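Long-range contacts in guanine deaminase (PDB 6OHB), which catalyses the zinc-dependent hydrolytic deamination of guanine to xanthine and ammonia in purine degradation: residues A296-Y304 with T339-L347; S14-I22 with K369-F380. One frame throughout, in Å; residues are numbered along the deposited sequence.

Contact 1: A296-Y304 with T339-L347; sequences AFCPTSNLY and TLNEAYKVL
Helix 299-304 crosses helix 339-347 at 56°, their axes 8.9 Å apart at closest approach, and the backbones come nearest where the CA atoms of Pro299 and Ala343 lie 5.2 Å apart. Pro299 is the knob here: its ring sits in a hole made by Thr339, Glu342, Ala343 and Val346, with Pro299 CG 3.3 Å from the carbonyl O of Thr339. Behind it, Phe297 extends from the end of its strand with CG anti to the backbone N (chi1 -178°), which carries the ring to the second helix. Val346 CG1 and Leu347 CD1 meet the edge of this ring, Ala343 CB comes in obliquely 3.7 Å from Phe297 CE2, and Pro299 CD lies over one face, toward the rim. One turn on from Pro299, Leu303 and Val346 lie alongside each other, running opposite ways, with Leu303 CD1 3.8 Å from Val346 CG2. The polar flank belongs to Glu342, whose CG packs 3.2 Å from Thr300 OG1. Its chain bends at chi2 (-65°), and Lys345 NZ reaches Glu342 OE2 at 2.6 Å from above the carboxylate plane; the same carboxylate also pairs with Lys345 of the second subunit. Trimmed to an alanine here, Glu342 would probably leave both lysines without their anionic partner at the dimer interface and open a gap beside Thr300 and Leu303. A water links Thr300 OG1 to Thr339 OG1, which is also hydrogen-bonded to Asn335 O. The arrangement belongs to the TIM-barrel fold of the amidohydrolases: a short helix following barrel strand 294-297 docks on the outer helix 336-349, with the side chain of Thr300 about 7 Å from that of the zinc ligand Asp327.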
loop_
_atom_site.group_PDB
_atom_site.type_symbol
_atom_site.label_atom_id
_atom_site.label_comp_id
_atom_site.label_asym_id
_atom_site.label_seq_id
_atom_site.Cartn_x
_atom_site.Cartn_y
_atom_site.Cartn_z
ATOM N N ALA A 296 -15.421 0.802 -13.505
ATOM C CA ALA A 296 -14.528 1.459 -12.552
ATOM C C ALA A 296 -13.806 0.391 -11.735
ATOM O O ALA A 296 -14.400 -0.226 -10.846
ATOM C CB ALA A 296 -15.299 2.413 -11.642
ATOM N N PHE A 297 -12.520 0.206 -12.027
ATOM C CA PHE A 297 -11.652 -0.748 -11.344
ATOM C C PHE A 297 -11.165 -0.127 -10.038
ATOM O O PHE A 297 -10.505 0.918 -10.053
ATOM C CB PHE A 297 -10.497 -1.111 -12.287
ATOM C CG PHE A 297 -9.515 -2.128 -11.749
ATOM C CD1 PHE A 297 -9.801 -2.920 -10.650
ATOM C CD2 PHE A 297 -8.285 -2.285 -12.379
ATOM C CE1 PHE A 297 -8.875 -3.844 -10.182
ATOM C CE2 PHE A 297 -7.361 -3.199 -11.919
ATOM C CZ PHE A 297 -7.651 -3.979 -10.820
ATOM N N CYS A 298 -11.483 -0.768 -8.906
ATOM C CA CYS A 298 -11.095 -0.281 -7.579
ATOM C C CYS A 298 -10.393 -1.392 -6.810
ATOM O O CYS A 298 -11.029 -2.103 -6.011
ATOM C CB CYS A 298 -12.314 0.189 -6.777
ATOM S SG CYS A 298 -13.615 1.060 -7.669
ATOM N N PRO A 299 -9.072 -1.537 -6.978
ATOM C CA PRO A 299 -8.399 -2.690 -6.354
ATOM C C PRO A 299 -8.342 -2.632 -4.832
ATOM O O PRO A 299 -8.447 -3.678 -4.171
ATOM C CB PRO A 299 -6.999 -2.661 -6.980
ATOM C CG PRO A 299 -6.812 -1.244 -7.431
ATOM C CD PRO A 299 -8.174 -0.781 -7.867
ATOM N N THR A 300 -8.191 -1.439 -4.249
ATOM C CA THR A 300 -7.959 -1.335 -2.809
ATOM C C THR A 300 -9.154 -1.841 -2.006
ATOM O O THR A 300 -9.004 -2.685 -1.112
ATOM C CB THR A 300 -7.634 0.114 -2.439
ATOM O OG1 THR A 300 -6.462 0.534 -3.143
ATOM C CG2 THR A 300 -7.382 0.244 -0.942
ATOM N N SER A 301 -10.351 -1.332 -2.307
ATOM C CA SER A 301 -11.538 -1.812 -1.613
ATOM C C SER A 301 -11.850 -3.263 -1.968
ATOM O O SER A 301 -12.336 -4.014 -1.116
ATOM C CB SER A 301 -12.735 -0.905 -1.910
ATOM O OG SER A 301 -13.409 -1.312 -3.084
ATOM N N ASN A 302 -11.558 -3.687 -3.204
ATOM C CA ASN A 302 -11.745 -5.097 -3.546
ATOM C C ASN A 302 -10.919 -5.995 -2.630
ATOM O O ASN A 302 -11.363 -7.084 -2.244
ATOM C CB ASN A 302 -11.371 -5.363 -5.006
ATOM C CG ASN A 302 -12.335 -4.727 -5.998
ATOM O OD1 ASN A 302 -13.386 -4.196 -5.631
ATOM N ND2 ASN A 302 -11.972 -4.781 -7.270
ATOM N N LEU A 303 -9.713 -5.555 -2.268
ATOM C CA LEU A 303 -8.869 -6.381 -1.412
ATOM C C LEU A 303 -9.273 -6.281 0.059
ATOM O O LEU A 303 -9.327 -7.301 0.756
ATOM C CB LEU A 303 -7.402 -5.999 -1.597
ATOM C CG LEU A 303 -6.738 -6.482 -2.885
ATOM C CD1 LEU A 303 -5.295 -6.004 -2.956
ATOM C CD2 LEU A 303 -6.809 -7.995 -2.984
ATOM N N TYR A 304 -9.569 -5.070 0.550
ATOM C CA TYR A 304 -9.934 -4.917 1.959
ATOM C C TYR A 304 -11.193 -5.705 2.309
ATOM O O TYR A 304 -11.303 -6.253 3.413
ATOM C CB TYR A 304 -10.143 -3.441 2.308
ATOM C CG TYR A 304 -8.886 -2.678 2.669
ATOM C CD1 TYR A 304 -8.066 -3.092 3.715
ATOM C CD2 TYR A 304 -8.532 -1.526 1.979
ATOM C CE1 TYR A 304 -6.917 -2.386 4.048
ATOM C CE2 TYR A 304 -7.390 -0.813 2.305
ATOM C CZ TYR A 304 -6.587 -1.244 3.334
ATOM O OH TYR A 304 -5.455 -0.522 3.642
ATOM N N THR A 339 -3.298 3.572 -5.700
ATOM C CA THR A 339 -4.349 2.765 -6.323
ATOM C C THR A 339 -3.781 1.876 -7.421
ATOM O O THR A 339 -4.134 0.695 -7.528
ATOM C CB THR A 339 -5.458 3.660 -6.880
ATOM O OG1 THR A 339 -5.987 4.475 -5.829
ATOM C CG2 THR A 339 -6.581 2.819 -7.465
ATOM N N LEU A 340 -2.893 2.428 -8.248
ATOM C CA LEU A 340 -2.283 1.626 -9.300
ATOM C C LEU A 340 -1.334 0.589 -8.716
ATOM O O LEU A 340 -1.199 -0.506 -9.269
ATOM C CB LEU A 340 -1.554 2.528 -10.291
ATOM C CG LEU A 340 -2.420 3.511 -11.079
ATOM C CD1 LEU A 340 -1.536 4.562 -11.741
ATOM C CD2 LEU A 340 -3.275 2.782 -12.111
ATOM N N ASN A 341 -0.670 0.908 -7.607
ATOM C CA ASN A 341 0.114 -0.108 -6.903
ATOM C C ASN A 341 -0.757 -1.301 -6.499
ATOM O O ASN A 341 -0.374 -2.470 -6.694
ATOM C CB ASN A 341 0.775 0.516 -5.675
ATOM C CG ASN A 341 1.973 -0.272 -5.194
ATOM O OD1 ASN A 341 2.757 -0.787 -5.992
ATOM N ND2 ASN A 341 2.121 -0.376 -3.877
ATOM N N GLU A 342 -1.946 -1.023 -5.956
ATOM C CA GLU A 342 -2.835 -2.117 -5.562
ATOM C C GLU A 342 -3.342 -2.883 -6.778
ATOM O O GLU A 342 -3.465 -4.117 -6.739
ATOM C CB GLU A 342 -4.009 -1.586 -4.740
ATOM C CG GLU A 342 -3.601 -0.895 -3.451
ATOM C CD GLU A 342 -2.952 -1.841 -2.457
ATOM O OE1 GLU A 342 -3.484 -2.955 -2.264
ATOM O OE2 GLU A 342 -1.914 -1.466 -1.868
ATOM N N ALA A 343 -3.631 -2.169 -7.870
ATOM C CA ALA A 343 -4.020 -2.835 -9.107
ATOM C C ALA A 343 -2.917 -3.759 -9.597
ATOM O O ALA A 343 -3.185 -4.871 -10.067
ATOM C CB ALA A 343 -4.365 -1.803 -10.179
ATOM N N TYR A 344 -1.666 -3.305 -9.502
ATOM C CA TYR A 344 -0.537 -4.138 -9.891
ATOM C C TYR A 344 -0.481 -5.419 -9.061
ATOM O O TYR A 344 -0.230 -6.503 -9.601
ATOM C CB TYR A 344 0.761 -3.338 -9.760
ATOM C CG TYR A 344 1.991 -4.098 -10.194
ATOM C CD1 TYR A 344 2.684 -4.919 -9.302
ATOM C CD2 TYR A 344 2.460 -4.004 -11.499
ATOM C CE1 TYR A 344 3.810 -5.626 -9.703
ATOM C CE2 TYR A 344 3.585 -4.702 -11.908
ATOM C CZ TYR A 344 4.255 -5.512 -11.009
ATOM O OH TYR A 344 5.373 -6.205 -11.418
ATOM N N LYS A 345 -0.710 -5.321 -7.746
ATOM C CA LYS A 345 -0.701 -6.548 -6.937
ATOM C C LYS A 345 -1.858 -7.479 -7.309
ATOM O O LYS A 345 -1.670 -8.698 -7.428
ATOM C CB LYS A 345 -0.729 -6.225 -5.442
ATOM C CG LYS A 345 0.532 -5.537 -4.940
ATOM C CD LYS A 345 0.371 -5.108 -3.497
ATOM C CE LYS A 345 0.851 -3.692 -3.279
ATOM N NZ LYS A 345 0.106 -3.054 -2.164
ATOM N N VAL A 346 -3.057 -6.925 -7.500
ATOM C CA VAL A 346 -4.207 -7.745 -7.885
ATOM C C VAL A 346 -3.921 -8.491 -9.188
ATOM O O VAL A 346 -4.171 -9.706 -9.316
ATOM C CB VAL A 346 -5.457 -6.847 -8.005
ATOM C CG1 VAL A 346 -6.497 -7.471 -8.922
ATOM C CG2 VAL A 346 -6.040 -6.542 -6.627
ATOM N N LEU A 347 -3.339 -7.790 -10.162
ATOM C CA LEU A 347 -3.093 -8.410 -11.455
ATOM C C LEU A 347 -1.947 -9.413 -11.389
ATOM O O LEU A 347 -1.984 -10.445 -12.069
ATOM C CB LEU A 347 -2.847 -7.324 -12.498
ATOM C CG LEU A 347 -4.169 -6.562 -12.613
ATOM C CD1 LEU A 347 -4.002 -5.201 -13.274
ATOM C CD2 LEU A 347 -5.213 -7.421 -13.332
HETATM O O HOH W 1 -7.105 3.061 -3.815
#

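Contact 2: S14-I22 with K369-F380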
loop_
_atom_site.group_PDB
_atom_site.type_symbol
_atom_site.label_atom_id
_atom_site.label_comp_id
_atom_site.label_asym_id
_atom_site.label_seq_id
_atom_site.Cartn_x
_atom_site.Cartn_y
_atom_site.Cartn_z
ATOM N N SER A 14 9.725 18.914 -17.435
ATOM C CA SER A 14 9.633 17.614 -18.078
ATOM C C SER A 14 8.171 17.187 -18.104
ATOM O O SER A 14 7.464 17.355 -17.115
ATOM C CB SER A 14 10.481 16.592 -17.328
ATOM O OG SER A 14 11.807 16.590 -17.815
ATOM N N PHE A 15 7.714 16.656 -19.235
ATOM C CA PHE A 15 6.305 16.340 -19.440
ATOM C C PHE A 15 6.173 14.908 -19.923
ATOM O O PHE A 15 7.037 14.399 -20.645
ATOM C CB PHE A 15 5.646 17.259 -20.490
ATOM C CG PHE A 15 5.538 18.694 -20.077
ATOM C CD1 PHE A 15 6.618 19.558 -20.210
ATOM C CD2 PHE A 15 4.356 19.181 -19.556
ATOM C CE1 PHE A 15 6.511 20.877 -19.822
ATOM C CE2 PHE A 15 4.245 20.496 -19.166
ATOM C CZ PHE A 15 5.318 21.345 -19.297
ATOM N N ILE A 16 5.068 14.269 -19.549
ATOM C CA ILE A 16 4.736 12.967 -20.122
ATOM C C ILE A 16 3.225 12.856 -20.272
ATOM O O ILE A 16 2.476 13.216 -19.359
ATOM C CB ILE A 16 5.312 11.812 -19.276
ATOM C CG1 ILE A 16 4.792 10.460 -19.765
ATOM C CG2 ILE A 16 5.007 12.017 -17.806
ATOM C CD1 ILE A 16 5.680 9.301 -19.364
ATOM N N ASP A 17 2.775 12.388 -21.437
ATOM C CA ASP A 17 1.353 12.151 -21.663
ATOM C C ASP A 17 1.188 11.086 -22.743
ATOM O O ASP A 17 2.155 10.675 -23.388
ATOM C CB ASP A 17 0.604 13.452 -22.021
ATOM C CG ASP A 17 1.061 14.077 -23.350
ATOM O OD1 ASP A 17 2.192 13.807 -23.822
ATOM O OD2 ASP A 17 0.276 14.862 -23.924
ATOM N N VAL A 18 -0.043 10.602 -22.899
ATOM C CA VAL A 18 -0.390 9.660 -23.961
ATOM C C VAL A 18 -1.196 10.423 -25.003
ATOM O O VAL A 18 -2.237 11.007 -24.680
ATOM C CB VAL A 18 -1.183 8.460 -23.421
ATOM C CG1 VAL A 18 -1.499 7.483 -24.546
ATOM C CG2 VAL A 18 -0.425 7.774 -22.282
ATOM N N THR A 19 -0.733 10.412 -26.256
ATOM C CA THR A 19 -1.262 11.350 -27.244
ATOM C C THR A 19 -2.554 10.890 -27.908
ATOM O O THR A 19 -3.161 11.681 -28.636
ATOM C CB THR A 19 -0.212 11.648 -28.319
ATOM O OG1 THR A 19 0.170 10.437 -28.989
ATOM C CG2 THR A 19 1.014 12.289 -27.680
ATOM N N ARG A 20 -3.004 9.661 -27.670
ATOM C CA ARG A 20 -4.257 9.209 -28.258
ATOM C C ARG A 20 -4.735 7.976 -27.509
ATOM O O ARG A 20 -3.953 7.284 -26.853
ATOM C CB ARG A 20 -4.107 8.896 -29.751
ATOM C CG ARG A 20 -3.310 7.638 -30.013
ATOM C CD ARG A 20 -3.075 7.385 -31.489
ATOM N NE ARG A 20 -2.523 6.048 -31.679
ATOM C CZ ARG A 20 -1.225 5.766 -31.621
ATOM N NH1 ARG A 20 -0.343 6.731 -31.388
ATOM N NH2 ARG A 20 -0.808 4.518 -31.795
ATOM N N THR A 21 -6.035 7.713 -27.614
ATOM C CA THR A 21 -6.600 6.506 -27.039
ATOM C C THR A 21 -6.266 5.307 -27.916
ATOM O O THR A 21 -6.168 5.411 -29.139
ATOM C CB THR A 21 -8.119 6.629 -26.874
ATOM O OG1 THR A 21 -8.723 6.895 -28.145
ATOM C CG2 THR A 21 -8.467 7.761 -25.917
ATOM N N ILE A 22 -6.069 4.165 -27.270
ATOM C CA ILE A 22 -5.757 2.923 -27.972
ATOM C C ILE A 22 -6.840 1.914 -27.603
ATOM O O ILE A 22 -7.751 2.239 -26.833
ATOM C CB ILE A 22 -4.343 2.433 -27.609
ATOM C CG1 ILE A 22 -4.075 2.622 -26.112
ATOM C CG2 ILE A 22 -3.291 3.214 -28.401
ATOM C CD1 ILE A 22 -4.638 1.523 -25.213
ATOM N N LYS A 369 -11.251 8.578 -20.929
ATOM C CA LYS A 369 -11.979 7.845 -21.959
ATOM C C LYS A 369 -13.114 7.020 -21.365
ATOM O O LYS A 369 -14.215 6.976 -21.927
ATOM C CB LYS A 369 -11.012 6.947 -22.728
ATOM C CG LYS A 369 -11.684 5.960 -23.655
ATOM C CD LYS A 369 -12.039 6.600 -24.968
ATOM C CE LYS A 369 -12.325 5.535 -26.013
ATOM N NZ LYS A 369 -11.352 4.406 -25.908
ATOM N N SER A 370 -12.865 6.348 -20.232
ATOM C CA SER A 370 -13.935 5.586 -19.594
ATOM C C SER A 370 -15.073 6.494 -19.151
ATOM O O SER A 370 -16.236 6.075 -19.143
ATOM C CB SER A 370 -13.395 4.785 -18.404
ATOM O OG SER A 370 -13.373 5.570 -17.221
ATOM N N LEU A 371 -14.767 7.742 -18.802
ATOM C CA LEU A 371 -15.792 8.715 -18.448
ATOM C C LEU A 371 -16.325 9.477 -19.658
ATOM O O LEU A 371 -17.189 10.343 -19.491
ATOM C CB LEU A 371 -15.246 9.699 -17.409
ATOM C CG LEU A 371 -14.835 9.047 -16.083
ATOM C CD1 LEU A 371 -14.503 10.097 -15.031
ATOM C CD2 LEU A 371 -15.921 8.095 -15.584
ATOM N N GLY A 372 -15.819 9.192 -20.858
ATOM C CA GLY A 372 -16.237 9.919 -22.045
ATOM C C GLY A 372 -15.803 11.369 -22.079
ATOM O O GLY A 372 -16.509 12.206 -22.652
ATOM N N LEU A 373 -14.658 11.690 -21.478
ATOM C CA LEU A 373 -14.153 13.058 -21.436
ATOM C C LEU A 373 -12.787 13.195 -22.090
ATOM O O LEU A 373 -12.139 14.234 -21.925
ATOM C CB LEU A 373 -14.078 13.563 -19.992
ATOM C CG LEU A 373 -15.357 13.655 -19.162
ATOM C CD1 LEU A 373 -15.013 13.954 -17.709
ATOM C CD2 LEU A 373 -16.281 14.723 -19.730
ATOM N N ASP A 374 -12.322 12.169 -22.810
ATOM C CA ASP A 374 -10.997 12.196 -23.419
ATOM C C ASP A 374 -10.860 13.265 -24.500
ATOM O O ASP A 374 -9.732 13.559 -24.914
ATOM C CB ASP A 374 -10.650 10.824 -24.001
ATOM C CG ASP A 374 -11.697 10.322 -24.975
ATOM O OD1 ASP A 374 -12.862 10.144 -24.550
ATOM O OD2 ASP A 374 -11.350 10.105 -26.161
ATOM N N ASP A 375 -11.964 13.841 -24.981
ATOM C CA ASP A 375 -11.857 14.973 -25.892
ATOM C C ASP A 375 -11.600 16.285 -25.165
ATOM O O ASP A 375 -11.220 17.268 -25.810
ATOM C CB ASP A 375 -13.132 15.111 -26.732
ATOM C CG ASP A 375 -13.328 13.960 -27.698
ATOM O OD1 ASP A 375 -14.495 13.602 -27.966
ATOM O OD2 ASP A 375 -12.318 13.416 -28.196
ATOM N N LEU A 376 -11.771 16.314 -23.844
ATOM C CA LEU A 376 -11.600 17.524 -23.051
ATOM C C LEU A 376 -10.359 17.520 -22.174
ATOM O O LEU A 376 -9.757 18.578 -21.985
ATOM C CB LEU A 376 -12.832 17.760 -22.166
ATOM C CG LEU A 376 -14.174 17.696 -22.900
ATOM C CD1 LEU A 376 -15.316 18.077 -21.973
ATOM C CD2 LEU A 376 -14.156 18.593 -24.135
ATOM N N ILE A 377 -9.963 16.366 -21.638
ATOM C CA ILE A 377 -8.848 16.246 -20.708
ATOM C C ILE A 377 -8.050 14.996 -21.067
ATOM O O ILE A 377 -8.432 14.219 -21.945
ATOM C CB ILE A 377 -9.319 16.170 -19.238
ATOM C CG1 ILE A 377 -10.201 14.935 -19.028
ATOM C CG2 ILE A 377 -10.059 17.437 -18.833
ATOM C CD1 ILE A 377 -10.548 14.660 -17.559
ATOM N N GLY A 378 -6.933 14.795 -20.372
ATOM C CA GLY A 378 -6.203 13.542 -20.416
ATOM C C GLY A 378 -4.809 13.633 -20.994
ATOM O O GLY A 378 -4.002 12.720 -20.768
ATOM N N ASN A 379 -4.498 14.678 -21.753
ATOM C CA ASN A 379 -3.146 14.864 -22.265
ATOM C C ASN A 379 -2.948 16.347 -22.566
ATOM O O ASN A 379 -3.785 17.188 -22.221
ATOM C CB ASN A 379 -2.885 13.964 -23.479
ATOM C CG ASN A 379 -3.975 14.056 -24.535
ATOM O OD1 ASN A 379 -4.669 15.066 -24.648
ATOM N ND2 ASN A 379 -4.128 12.993 -25.315
ATOM N N PHE A 380 -1.817 16.671 -23.191
ATOM C CA PHE A 380 -1.433 18.052 -23.448
ATOM C C PHE A 380 -1.660 18.459 -24.903
ATOM O O PHE A 380 -0.924 19.298 -25.434
ATOM C CB PHE A 380 0.025 18.274 -23.045
ATOM C CG PHE A 380 0.287 18.044 -21.583
ATOM C CD1 PHE A 380 -0.217 18.915 -20.627
ATOM C CD2 PHE A 380 1.022 16.949 -21.162
ATOM C CE1 PHE A 380 0.020 18.703 -19.279
ATOM C CE2 PHE A 380 1.257 16.727 -19.819
ATOM C CZ PHE A 380 0.757 17.603 -18.877
HETATM O O HOH W 2 -1.995 10.995 -20.681
#
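This is a strand-to-loop contact at the edge of the amidohydrolase TIM barrel: strand 14-18, paired in parallel with the start of strand 73-84, meets the turns after helix 365-370 through two hydrogen bonds and an aromatic pair. That helix ends in a Schellman motif at Gly372, and the chain then runs back to the strand, where the CA atoms of Asp17 and Asn379 are 5.3 Å apart. Phe15 and Phe380 form a T-shaped pair, centroids 5.4 Å apart and planes at 86°; the CD2 edge of Phe15 points at one face of Phe380. Two residues on, Asp17 OD2 takes the backbone N-H of Phe380 at 2.9 Å, on the anti side of the carboxylate, and is also bridged to Arg33. Asp17 CG stands between its backbone N and carbonyl carbon (chi1 64°), which brings the carboxylate obliquely up to Phe380, with Asp17 CG 3.6 Å from Phe380 CD2. A water joins Val18 N to Gly378 O. Farther out, Thr21 CG2 packs 3.9 Å from Lys369 CD. Asn379 OD1 binds Lys384, while Asn379 ND2 donates in the carbonyl plane to Val18 O at 2.8 Å, the N-H pointing almost straight at the oxygen (166°).

In the fold
From the N terminus, the chain enters contact 2 at 14-22, where strand 14-18 lies between strands 32-35 and 73-84. It then runs through all the parallel barrel strands before 369-380 closes this long loop, its nearest ends 347 positions apart. Contact 1 is nested inside it: 296-304 leaves barrel strand 294-297, the chain passes through strand 321-324 and the zinc ligand Asp327, and helix 336-349 brings it back with 34 residues in between. The shorter closure joins neighbouring barrel elements and borders the second subunit; the longer one ties the N-terminal strand to the chain leaving helix 365-370 on its way to strand 388-391. The centres of contacts 1 and 2 are about 22 Å apart, and the two do not touch.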